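Local structure of glycoside Hydrolase (Bacteroides plebeius, 5T3B) at residues S367-K370 against G371-D374. The protein probably hydrolyses glycosidic bonds of polysaccharides, as a family 50 glycoside hydrolase of a human gut Bacteroides. Sequence-based numbering, arbitrary orientation.
Sequences SPEK and GYMD. With EDO (1,2-ethanediol), chain H; EDO (1,2-ethanediol), chain P.
Met373 N donates to Glu369 O (2.9 Å, N-H...O 158°) and Asp374 N to Lys370 O (2.8 Å), two successive i to i+4 bonds that define the first turn of a helix. Lys370 reaches across the same i to i+4 spacing: its chain leaves with CG opposite the backbone N (chi1 -176°) and then bends at chi2 and chi4, which brings NZ to 2.8 Å from Asp374 OD1. That oxygen accepts through its syn lone pair, while OD2 stands farther off at 3.4 Å from NZ, evidence of a one-oxygen salt bridge. A methionine in place of Lys370 would probably leave the Asp374 carboxylate without its charged mate and freer to turn about chi2. Glu369 sits, with its carboxylate turned to two tyrosines, at the N-cap position of helix 370-379, which follows the loop after strand 358-361. The Glu369 side chain runs alongside that of Tyr372, with OE2 3.5 Å from CD2 and the carboxylate and ring planes 60° apart. The other carboxylate oxygen, OE1, is hydrogen-bonded to the hydroxyls of Tyr362 and Tyr343, two bonds that probably hold the acid beside the ring. Lys370 N, in the first turn with no carbonyl four residues back within the helix, donates to O2 of an ethanediol (chain H), probably from the crystallisation liquor. Toward the protein interior, the Met373 chain bends at its last torsion and lays its CE methyl against Pro368 CB at 3.6 Å; both side chains also pack on Leu426 of helix 412-427, joining the helix start and its preceding loop to that neighbouring helix.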
loop_
_atom_site.group_PDB
_atom_site.type_symbol
_atom_site.label_atom_id
_atom_site.label_comp_id
_atom_site.label_asym_id
_atom_site.label_seq_id
_atom_site.Cartn_x
_atom_site.Cartn_y
_atom_site.Cartn_z
ATOM N N SER A 367 -10.245 -9.950 -7.666
ATOM C CA SER A 367 -10.052 -10.654 -6.409
ATOM C C SER A 367 -8.554 -10.723 -6.084
ATOM O O SER A 367 -7.731 -11.045 -6.953
ATOM C CB SER A 367 -10.590 -12.062 -6.519
ATOM O OG SER A 367 -11.925 -12.097 -6.944
ATOM N N PRO A 368 -8.180 -10.484 -4.816
ATOM C CA PRO A 368 -6.819 -10.821 -4.411
ATOM C C PRO A 368 -6.475 -12.264 -4.742
ATOM O O PRO A 368 -7.339 -13.123 -4.601
ATOM C CB PRO A 368 -6.867 -10.571 -2.915
ATOM C CG PRO A 368 -7.926 -9.595 -2.739
ATOM C CD PRO A 368 -8.963 -9.965 -3.699
ATOM N N GLU A 369 -5.262 -12.511 -5.235
ATOM C CA GLU A 369 -4.932 -13.834 -5.752
ATOM C C GLU A 369 -4.255 -14.633 -4.642
ATOM O O GLU A 369 -3.095 -14.411 -4.355
ATOM C CB GLU A 369 -4.006 -13.652 -6.942
ATOM C CG GLU A 369 -4.649 -12.919 -8.107
ATOM C CD GLU A 369 -3.643 -12.292 -9.018
ATOM O OE1 GLU A 369 -2.992 -11.287 -8.599
ATOM O OE2 GLU A 369 -3.474 -12.823 -10.123
ATOM N N LYS A 370 -5.004 -15.540 -4.027
ATOM C CA LYS A 370 -4.478 -16.207 -2.851
ATOM C C LYS A 370 -3.242 -17.051 -3.161
ATOM O O LYS A 370 -2.352 -17.131 -2.326
ATOM C CB LYS A 370 -5.619 -17.036 -2.200
ATOM C CG LYS A 370 -5.266 -17.726 -0.911
ATOM C CD LYS A 370 -4.842 -16.742 0.154
ATOM C CE LYS A 370 -4.973 -17.309 1.572
ATOM N NZ LYS A 370 -4.222 -18.562 1.765
ATOM N N GLY A 371 -3.156 -17.644 -4.333
ATOM C CA GLY A 371 -1.942 -18.366 -4.681
ATOM C C GLY A 371 -0.712 -17.476 -4.717
ATOM O O GLY A 371 0.343 -17.841 -4.217
ATOM N N TYR A 372 -0.847 -16.296 -5.303
ATOM C CA TYR A 372 0.267 -15.344 -5.298
ATOM C C TYR A 372 0.556 -14.826 -3.870
ATOM O O TYR A 372 1.719 -14.676 -3.500
ATOM C CB TYR A 372 0.082 -14.185 -6.285
ATOM C CG TYR A 372 0.270 -14.587 -7.692
ATOM C CD1 TYR A 372 1.501 -15.000 -8.169
ATOM C CD2 TYR A 372 -0.783 -14.542 -8.590
ATOM C CE1 TYR A 372 1.663 -15.347 -9.504
ATOM C CE2 TYR A 372 -0.603 -14.963 -9.918
ATOM C CZ TYR A 372 0.631 -15.361 -10.335
ATOM O OH TYR A 372 0.855 -15.739 -11.671
ATOM N N MET A 373 -0.487 -14.587 -3.068
ATOM C CA MET A 373 -0.239 -14.088 -1.731
ATOM C C MET A 373 0.434 -15.151 -0.866
ATOM O O MET A 373 1.308 -14.828 -0.030
ATOM C CB MET A 373 -1.542 -13.601 -1.091
ATOM C CG MET A 373 -2.130 -12.402 -1.797
ATOM S SD MET A 373 -3.543 -11.627 -1.002
ATOM C CE MET A 373 -4.810 -12.884 -1.048
ATOM N N ASP A 374 0.072 -16.414 -1.061
ATOM C CA ASP A 374 0.796 -17.502 -0.399
ATOM C C ASP A 374 2.240 -17.609 -0.883
ATOM O O ASP A 374 3.161 -17.832 -0.108
ATOM C CB ASP A 374 0.120 -18.835 -0.678
ATOM C CG ASP A 374 -1.228 -19.036 0.043
ATOM O OD1 ASP A 374 -1.605 -18.196 0.893
ATOM O OD2 ASP A 374 -1.913 -20.045 -0.258
HETATM C C1 EDO H . -9.524 -15.508 -5.430
HETATM O O1 EDO H . -9.753 -16.279 -6.583
HETATM C C2 EDO H . -8.786 -16.280 -4.357
HETATM O O2 EDO H . -7.500 -16.695 -4.933
HETATM C C1 EDO P . -14.001 -15.540 -6.875
HETATM O O1 EDO P . -12.709 -14.950 -6.618
HETATM C C2 EDO P . -15.023 -14.438 -6.981
HETATM O O2 EDO P . -16.014 -14.288 -5.887
#